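PDB 2HLY: hypothetical protein Atu2299 from Agrobacterium tumefaciens, which is of unknown function, although its family, DUF2026, is grouped with the papain-like clan CA peptidases, and no peptidase activity is established for it. Local coordinates for residues S22-I25 against S26-A29; G42-I45 against L46-Y50; A103-F106 against S107-T110. All blocks are in the same frame, centred on the assembly; numbering follows the deposited sequence.

Contact 1. Residues S22-I25 against S26-A29; sequences SLLI and SQNA
Leu24 and Gln27 meet at the C-terminal exit of helix 10-24, in the turn that leads to helix 31-50. Their side chains pass at a slant. The methyl Leu24 CD1 comes to 3.8 Å from Gln27 OE1. Gln27 reaches this place because CG lies anti to the backbone N (chi1 -155°) and the chain then bends, which swings the amide back toward the helix. Both side chains also rest on Tyr37 of helix 31-50. Beyond this contact Leu24 packs on Met165 of helix 160-172.

The backbone here is held by an i to i+3 hydrogen bond. Gln27 N donates to Leu24 O at 2.9 Å, and the donor sits well above the carbonyl plane. Asn28 N adds a weak bond to Ile25 O. Asn28 itself takes a left-handed conformation (phi 44°), which turns the chain away from the helix direction.

Waters bind the carbonyls of Ser22, Leu23 and Leu24. One water bridges Ser22 O and Ser26 N, with a weaker bond to Leu23 O. Another joins Leu24 O to Ala29 N, and Leu24 O thus accepts both this water and Gln27 N. A third water bridges the polar groups: it donates to Leu23 O at 2.6 Å and to Gln27 OE1 at 3.2 Å, and it accepts from Ser26 OG at 2.7 Å.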
ATOM      1  N   SER A  22      11.252  -2.502  -0.196  1.00 11.76           N
ATOM      2  CA  SER A  22      12.591  -3.059  -0.012  1.00 12.66           C
ATOM      3  C   SER A  22      12.542  -4.452   0.620  1.00 12.64           C
ATOM      4  O   SER A  22      13.330  -5.336   0.261  1.00 13.36           O
ATOM      5  CB  SER A  22      13.433  -2.118   0.846  1.00 11.91           C
ATOM      6  OG  SER A  22      13.549  -0.843   0.227  1.00 13.32           O
ATOM      7  N   LEU A  23      11.605  -4.642   1.542  1.00 12.56           N
ATOM      8  CA  LEU A  23      11.431  -5.927   2.219  1.00 13.90           C
ATOM      9  C   LEU A  23      10.742  -6.973   1.329  1.00 15.15           C
ATOM     10  O   LEU A  23      10.972  -8.189   1.478  1.00 16.13           O
ATOM     11  CB  LEU A  23      10.632  -5.721   3.513  1.00 13.23           C
ATOM     12  CG  LEU A  23      11.398  -5.010   4.629  1.00 13.17           C
ATOM     13  CD1 LEU A  23      10.469  -4.540   5.737  1.00 12.56           C
ATOM     14  CD2 LEU A  23      12.473  -5.956   5.194  1.00 14.58           C
ATOM     15  N   LEU A  24       9.924  -6.511   0.406  1.00 17.46           N
ATOM     16  CA  LEU A  24       9.140  -7.386  -0.445  1.00 18.76           C
ATOM     17  C   LEU A  24       9.813  -7.821  -1.696  1.00 20.40           C
ATOM     18  O   LEU A  24       9.437  -8.767  -2.279  1.00 19.55           O
ATOM     19  CB  LEU A  24       7.942  -6.663  -0.917  1.00 19.41           C
ATOM     20  CG  LEU A  24       6.827  -6.687   0.048  1.00 21.06           C
ATOM     21  CD1 LEU A  24       6.599  -8.091   0.541  1.00 25.30           C
ATOM     22  CD2 LEU A  24       7.091  -5.802   1.140  1.00 23.97           C
ATOM     23  N   ILE A  25      10.720  -7.006  -2.167  1.00 21.58           N
ATOM     24  CA  ILE A  25      11.193  -7.141  -3.552  1.00 23.96           C
ATOM     25  C   ILE A  25      11.721  -8.556  -3.878  1.00 24.89           C
ATOM     26  O   ILE A  25      11.449  -9.087  -4.962  1.00 25.30           O
ATOM     27  CB  ILE A  25      12.165  -5.982  -3.968  1.00 23.95           C
ATOM     28  CG1 ILE A  25      12.402  -5.969  -5.487  1.00 26.12           C
ATOM     29  CG2 ILE A  25      13.466  -6.047  -3.201  1.00 24.66           C
ATOM     30  CD1 ILE A  25      11.129  -5.848  -6.316  1.00 29.84           C
ATOM     31  N   SER A  26      12.402  -9.179  -2.914  1.00 25.87           N
ATOM     32  CA  SER A  26      12.976 -10.520  -3.095  1.00 27.03           C
ATOM     33  C   SER A  26      11.914 -11.621  -3.218  1.00 27.53           C
ATOM     34  O   SER A  26      12.206 -12.733  -3.688  1.00 27.77           O
ATOM     35  CB  SER A  26      13.915 -10.853  -1.934  1.00 27.26           C
ATOM     36  OG  SER A  26      13.181 -10.972  -0.723  1.00 28.82           O
ATOM     37  N   GLN A  27      10.694 -11.305  -2.790  1.00 27.84           N
ATOM     38  CA  GLN A  27       9.580 -12.250  -2.765  1.00 28.67           C
ATOM     39  C   GLN A  27       8.921 -12.426  -4.139  1.00 28.15           C
ATOM     40  O   GLN A  27       8.242 -13.419  -4.381  1.00 28.97           O
ATOM     41  CB  GLN A  27       8.549 -11.768  -1.742  1.00 28.89           C
ATOM     42  CG  GLN A  27       7.677 -12.845  -1.149  1.00 32.97           C
ATOM     43  CD  GLN A  27       7.601 -12.746   0.363  1.00 36.36           C
ATOM     44  OE1 GLN A  27       7.763 -11.668   0.940  1.00 38.78           O
ATOM     45  NE2 GLN A  27       7.368 -13.882   1.017  1.00 38.22           N
ATOM     46  N   ASN A  28       9.135 -11.463  -5.035  1.00 27.91           N
ATOM     47  CA  ASN A  28       8.455 -11.410  -6.332  1.00 27.40           C
ATOM     48  C   ASN A  28       6.949 -11.707  -6.237  1.00 26.53           C
ATOM     49  O   ASN A  28       6.414 -12.565  -6.952  1.00 26.80           O
ATOM     50  CB  ASN A  28       9.139 -12.309  -7.373  1.00 28.19           C
ATOM     51  CG  ASN A  28       8.818 -11.889  -8.801  1.00 29.86           C
ATOM     52  OD1 ASN A  28       8.611 -10.704  -9.075  1.00 33.35           O
ATOM     53  ND2 ASN A  28       8.770 -12.857  -9.718  1.00 32.52           N
ATOM     54  N   ALA A  29       6.283 -10.987  -5.336  1.00 24.59           N
ATOM     55  CA  ALA A  29       4.846 -11.145  -5.095  1.00 23.05           C
ATOM     56  C   ALA A  29       4.007 -10.663  -6.273  1.00 21.87           C
ATOM     57  O   ALA A  29       4.368  -9.697  -6.943  1.00 22.50           O
ATOM     58  CB  ALA A  29       4.444 -10.387  -3.836  1.00 22.51           C
TER
HETATM   59  O   HOH W   1      13.669  -8.119  -0.230  1.00 22.91           O
HETATM   60  O   HOH W   2      10.782 -10.603   0.419  1.00 44.33           O
HETATM   61  O   HOH W   3       7.654  -8.771  -4.466  1.00 23.90           O

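Contact 2. Residues G42-I45 against L46-Y50; sequences GAFI and LQQHY
Phe44 and Gln48 meet one turn apart on helix 31-50, as an i to i+4 pair. Gln48 CG lies over one face of the Phe44 ring, 3.9 Å from its centroid and displaced toward the rim. This is a CH-pi contact. The Gln48 chain bends at chi2, and its amide plane lies 41° from that of the ring, with Gln48 NE2 3.7 Å from Phe44 CE1. Phe44 CG is anti to the backbone N (chi1 -175°), which directs the ring toward the next turn.

Gln47 approaches the same ring at its edge. Its OE1 is near the ring plane, 4.1 Å from Phe44 CD1, and the amide stands almost perpendicular to the ring. On another side of the helix, Ile45 CG2 lies 4.0 Å from His49 CD2. Ile45 O lies in the plane of the imidazole at its edge, and also takes the backbone N of His49 at 2.8 Å.

Regular i to i+4 backbone bonds from Gly42 to His49 set this spacing. Farther out, His49 NE2 is hydrogen-bonded to Ala170 O, and Phe173 meets the imidazole edge-to-face. Gln47 NE2 is hydrogen-bonded to Ala54 O, in strand 54-58. That bond is consistent with OE1 being the end at the Phe44 edge, where the slightly positive ring hydrogens probably give a weak electrostatic attraction.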
ATOM      1  N   GLY A  42       1.791  -1.083   6.117  1.00  9.29           N
ATOM      2  CA  GLY A  42       1.482   0.352   6.225  1.00  9.31           C
ATOM      3  C   GLY A  42       0.626   0.662   7.444  1.00  9.17           C
ATOM      4  O   GLY A  42       0.938   1.565   8.231  1.00 10.39           O
ATOM      5  N   ALA A  43      -0.447  -0.104   7.616  1.00  8.50           N
ATOM      6  CA  ALA A  43      -1.317   0.048   8.779  1.00  9.20           C
ATOM      7  C   ALA A  43      -0.540  -0.129  10.084  1.00  9.30           C
ATOM      8  O   ALA A  43      -0.722   0.640  11.031  1.00 10.16           O
ATOM      9  CB  ALA A  43      -2.470  -0.929   8.700  1.00  9.40           C
ATOM     10  N   PHE A  44       0.348  -1.119  10.116  1.00  9.40           N
ATOM     11  CA  PHE A  44       1.136  -1.377  11.328  1.00  9.74           C
ATOM     12  C   PHE A  44       2.039  -0.189  11.644  1.00  9.95           C
ATOM     13  O   PHE A  44       2.127   0.265  12.793  1.00  9.80           O
ATOM     14  CB  PHE A  44       1.955  -2.650  11.154  1.00  9.55           C
ATOM     15  CG  PHE A  44       2.709  -3.064  12.394  1.00  9.23           C
ATOM     16  CD1 PHE A  44       2.046  -3.251  13.611  1.00 12.94           C
ATOM     17  CD2 PHE A  44       4.083  -3.296  12.331  1.00 10.22           C
ATOM     18  CE1 PHE A  44       2.766  -3.637  14.764  1.00 11.48           C
ATOM     19  CE2 PHE A  44       4.794  -3.681  13.472  1.00 10.83           C
ATOM     20  CZ  PHE A  44       4.138  -3.850  14.675  1.00 10.92           C
ATOM     21  N   ILE A  45       2.702   0.329  10.618  1.00  9.82           N
ATOM     22  CA  ILE A  45       3.565   1.480  10.801  1.00  9.89           C
ATOM     23  C   ILE A  45       2.744   2.690  11.283  1.00 10.25           C
ATOM     24  O   ILE A  45       3.158   3.422  12.192  1.00 10.88           O
ATOM     25  CB  ILE A  45       4.333   1.796   9.501  1.00 10.39           C
ATOM     26  CG1 ILE A  45       5.363   0.691   9.249  1.00 10.82           C
ATOM     27  CG2 ILE A  45       4.956   3.205   9.566  1.00 11.88           C
ATOM     28  CD1 ILE A  45       6.022   0.715   7.828  1.00 10.48           C
ATOM     29  N   LEU A  46       1.559   2.890  10.706  1.00  9.84           N
ATOM     30  CA  LEU A  46       0.717   3.992  11.164  1.00 10.39           C
ATOM     31  C   LEU A  46       0.297   3.835  12.623  1.00 10.74           C
ATOM     32  O   LEU A  46       0.316   4.802  13.384  1.00 10.61           O
ATOM     33  CB  LEU A  46      -0.516   4.140  10.278  1.00 10.28           C
ATOM     34  CG  LEU A  46      -0.229   4.599   8.851  1.00 10.42           C
ATOM     35  CD1 LEU A  46      -1.531   4.550   8.059  1.00 11.02           C
ATOM     36  CD2 LEU A  46       0.377   6.005   8.832  1.00 11.49           C
ATOM     37  N   GLN A  47      -0.106   2.623  12.992  1.00 10.58           N
ATOM     38  CA  GLN A  47      -0.466   2.336  14.380  1.00 11.36           C
ATOM     39  C   GLN A  47       0.701   2.645  15.320  1.00 12.25           C
ATOM     40  O   GLN A  47       0.527   3.310  16.347  1.00 12.97           O
ATOM     41  CB  GLN A  47      -0.847   0.876  14.518  1.00 11.95           C
ATOM     42  CG  GLN A  47      -2.197   0.569  13.916  1.00 12.69           C
ATOM     43  CD  GLN A  47      -2.392  -0.917  13.707  1.00 18.16           C
ATOM     44  OE1 GLN A  47      -1.671  -1.746  14.285  1.00 20.53           O
ATOM     45  NE2 GLN A  47      -3.360  -1.269  12.878  1.00 18.08           N
ATOM     46  N   GLN A  48       1.887   2.171  14.954  1.00 11.66           N
ATOM     47  CA  GLN A  48       3.061   2.232  15.837  1.00 12.08           C
ATOM     48  C   GLN A  48       3.708   3.607  15.919  1.00 12.16           C
ATOM     49  O   GLN A  48       4.193   3.999  16.990  1.00 13.07           O
ATOM     50  CB  GLN A  48       4.103   1.179  15.418  1.00 11.86           C
ATOM     51  CG  GLN A  48       3.680  -0.251  15.681  1.00 12.57           C
ATOM     52  CD  GLN A  48       3.550  -0.534  17.164  1.00 12.70           C
ATOM     53  OE1 GLN A  48       4.387  -0.110  17.954  1.00 14.55           O
ATOM     54  NE2 GLN A  48       2.478  -1.229  17.551  1.00 16.49           N
ATOM     55  N   HIS A  49       3.727   4.333  14.801  1.00 11.24           N
ATOM     56  CA  HIS A  49       4.397   5.643  14.728  1.00 11.13           C
ATOM     57  C   HIS A  49       3.499   6.874  14.793  1.00 12.28           C
ATOM     58  O   HIS A  49       3.979   7.960  15.156  1.00 12.84           O
ATOM     59  CB  HIS A  49       5.239   5.725  13.461  1.00 11.17           C
ATOM     60  CG  HIS A  49       6.453   4.862  13.499  1.00 11.01           C
ATOM     61  ND1 HIS A  49       7.689   5.341  13.872  1.00 11.54           N
ATOM     62  CD2 HIS A  49       6.620   3.548  13.223  1.00  9.23           C
ATOM     63  CE1 HIS A  49       8.575   4.362  13.789  1.00 12.16           C
ATOM     64  NE2 HIS A  49       7.949   3.263  13.404  1.00 10.58           N
ATOM     65  N   TYR A  50       2.230   6.715  14.423  1.00 11.79           N
ATOM     66  CA  TYR A  50       1.287   7.847  14.350  1.00 12.75           C
ATOM     67  C   TYR A  50       0.134   7.730  15.342  1.00 13.49           C
ATOM     68  O   TYR A  50      -0.638   8.685  15.519  1.00 15.04           O
ATOM     69  CB  TYR A  50       0.732   8.003  12.920  1.00 12.13           C
ATOM     70  CG  TYR A  50       1.767   8.451  11.926  1.00 11.89           C
ATOM     71  CD1 TYR A  50       1.847   9.791  11.538  1.00 11.76           C
ATOM     72  CD2 TYR A  50       2.687   7.548  11.383  1.00 11.12           C
ATOM     73  CE1 TYR A  50       2.816  10.229  10.637  1.00 12.45           C
ATOM     74  CE2 TYR A  50       3.638   7.964  10.482  1.00 10.80           C
ATOM     75  CZ  TYR A  50       3.704   9.311  10.101  1.00 11.23           C
ATOM     76  OH  TYR A  50       4.670   9.715   9.207  1.00 12.21           O
TER

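Contact 3. Residues A103-F106 against S107-T110; sequences APAF and SEGT
Ala105 and Glu108 close a type I beta turn, which runs on into a type II turn from Ser107 to Thr110 in the loop between strands 97-100 and 120-123. Glu108 N donates to Ala105 O at 3.1 Å, from well above the carbonyl plane. Just before it, Phe106 N bonds to Ala103 O, an i to i+3 bond from the 3-10 segment that starts at Ala103. Glu108 and Gly109 hold the two central positions of the second turn, and Gly109 has the positive phi (84°) usual at the second of them.

The side chains lie about two carbonyls. At the first, Glu108 CB and CG lean against Ala105 O, with CB at 3.6 Å. The Glu108 chain then extends, and its carboxylate runs past Ala105 CB at a distance of 4.3 Å from OE2. At the second, Thr110 turns back on Phe106. With chi1 at 50°, OG1 sits between the backbone N and the carbonyl carbon, and it comes to 2.9 Å from Phe106 O. The methyl CG2 also touches this oxygen, at 3.2 Å.

The Phe106 ring folds back over the start of the 3-10 segment, with Ala103 CA above its centre. Away from the loop the ring meets Phe72 and Leu70 of strand 68-72, and Thr110 also packs on Leu70. Ser107 OG is hydrogen-bonded to Val115 O, which ties the turn to a later part of the same loop.

A water donates to Ala105 O at 2.8 Å, with a weaker bond to Glu108 O. Ala105 O thus receives two donors, one from the backbone and one from solvent, and this double grip should help to fix the carbonyl at the turn.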
ATOM      1  N   ALA A 103       0.623   2.625  -4.232  1.00  8.03           N
ATOM      2  CA  ALA A 103       0.417   3.455  -5.417  1.00  7.99           C
ATOM      3  C   ALA A 103       1.689   3.721  -6.246  1.00  8.85           C
ATOM      4  O   ALA A 103       1.621   3.720  -7.490  1.00  9.47           O
ATOM      5  CB  ALA A 103      -0.320   4.771  -5.067  1.00  8.05           C
ATOM      6  N   PRO A 104       2.847   3.974  -5.588  1.00  9.55           N
ATOM      7  CA  PRO A 104       4.068   4.189  -6.410  1.00 11.16           C
ATOM      8  C   PRO A 104       4.449   2.996  -7.307  1.00 12.71           C
ATOM      9  O   PRO A 104       5.224   3.174  -8.263  1.00 14.67           O
ATOM     10  CB  PRO A 104       5.157   4.486  -5.358  1.00 11.13           C
ATOM     11  CG  PRO A 104       4.373   5.034  -4.164  1.00 10.80           C
ATOM     12  CD  PRO A 104       3.123   4.172  -4.150  1.00  9.75           C
ATOM     13  N   ALA A 105       3.919   1.814  -7.008  1.00 12.54           N
ATOM     14  CA  ALA A 105       4.198   0.609  -7.777  1.00 13.20           C
ATOM     15  C   ALA A 105       3.193   0.378  -8.904  1.00 13.77           C
ATOM     16  O   ALA A 105       3.292  -0.623  -9.623  1.00 15.01           O
ATOM     17  CB  ALA A 105       4.241  -0.604  -6.851  1.00 13.75           C
ATOM     18  N   PHE A 106       2.219   1.276  -9.053  1.00 12.76           N
ATOM     19  CA  PHE A 106       1.164   1.075 -10.054  1.00 13.61           C
ATOM     20  C   PHE A 106       1.662   1.155 -11.499  1.00 14.45           C
ATOM     21  O   PHE A 106       0.921   0.820 -12.424  1.00 14.75           O
ATOM     22  CB  PHE A 106       0.015   2.060  -9.860  1.00 13.09           C
ATOM     23  CG  PHE A 106      -0.864   1.780  -8.656  1.00 11.68           C
ATOM     24  CD1 PHE A 106      -0.783   0.582  -7.938  1.00 12.80           C
ATOM     25  CD2 PHE A 106      -1.808   2.722  -8.268  1.00 11.91           C
ATOM     26  CE1 PHE A 106      -1.629   0.355  -6.839  1.00 12.24           C
ATOM     27  CE2 PHE A 106      -2.660   2.490  -7.179  1.00 12.01           C
ATOM     28  CZ  PHE A 106      -2.559   1.318  -6.468  1.00 11.51           C
ATOM     29  N   SER A 107       2.894   1.609 -11.706  1.00 15.29           N
ATOM     30  CA  SER A 107       3.472   1.590 -13.057  1.00 17.35           C
ATOM     31  C   SER A 107       3.671   0.167 -13.580  1.00 17.46           C
ATOM     32  O   SER A 107       3.624  -0.068 -14.790  1.00 18.77           O
ATOM     33  CB  SER A 107       4.793   2.334 -13.077  1.00 17.47           C
ATOM     34  OG  SER A 107       4.654   3.568 -12.394  1.00 21.45           O
ATOM     35  N   GLU A 108       3.919  -0.774 -12.678  1.00 17.10           N
ATOM     36  CA  GLU A 108       4.167  -2.157 -13.067  1.00 17.30           C
ATOM     37  C   GLU A 108       2.850  -2.808 -13.429  1.00 16.30           C
ATOM     38  O   GLU A 108       1.863  -2.679 -12.704  1.00 17.02           O
ATOM     39  CB  GLU A 108       4.811  -2.932 -11.928  1.00 18.25           C
ATOM     40  CG  GLU A 108       6.068  -2.305 -11.374  1.00 22.68           C
ATOM     41  CD  GLU A 108       6.720  -3.168 -10.305  1.00 27.87           C
ATOM     42  OE1 GLU A 108       6.819  -4.400 -10.507  1.00 31.12           O
ATOM     43  OE2 GLU A 108       7.135  -2.609  -9.266  1.00 31.18           O
ATOM     44  N   GLY A 109       2.836  -3.494 -14.560  1.00 15.26           N
ATOM     45  CA  GLY A 109       1.664  -4.249 -14.969  1.00 14.27           C
ATOM     46  C   GLY A 109       0.616  -3.422 -15.692  1.00 13.87           C
ATOM     47  O   GLY A 109      -0.452  -3.928 -16.021  1.00 13.24           O
ATOM     48  N   THR A 110       0.912  -2.152 -15.970  1.00 13.52           N
ATOM     49  CA  THR A 110      -0.108  -1.289 -16.566  1.00 14.42           C
ATOM     50  C   THR A 110       0.228  -0.882 -18.003  1.00 14.81           C
ATOM     51  O   THR A 110      -0.596  -0.262 -18.682  1.00 16.34           O
ATOM     52  CB  THR A 110      -0.417  -0.070 -15.671  1.00 13.69           C
ATOM     53  OG1 THR A 110       0.812   0.566 -15.308  1.00 16.32           O
ATOM     54  CG2 THR A 110      -1.151  -0.528 -14.406  1.00 15.96           C
TER
HETATM   55  O   HOH W   4       1.925  -3.069  -9.425  1.00 23.70           O

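The three contacts are local and follow one another along the chain without touching. Helix 10-24 relates them. Contact 1 is at its C-terminal exit. Ile45 and Tyr50 of contact 2 pack on its Ile16 and Asp12. Residues of contact 3 rest on its Tyr13 and Tyr17. Contacts 1 and 2 also share helix 160-172, where Leu23 and Ile45 both touch Ala169. Their centres are about 20 Å apart. Contacts 1 and 3 are about 15 Å apart between centres, with nearest atoms about 6 Å apart. Contacts 2 and 3 lie on opposite sides of the chain's centre, about 23 Å between centres. No established active site can be tied to them.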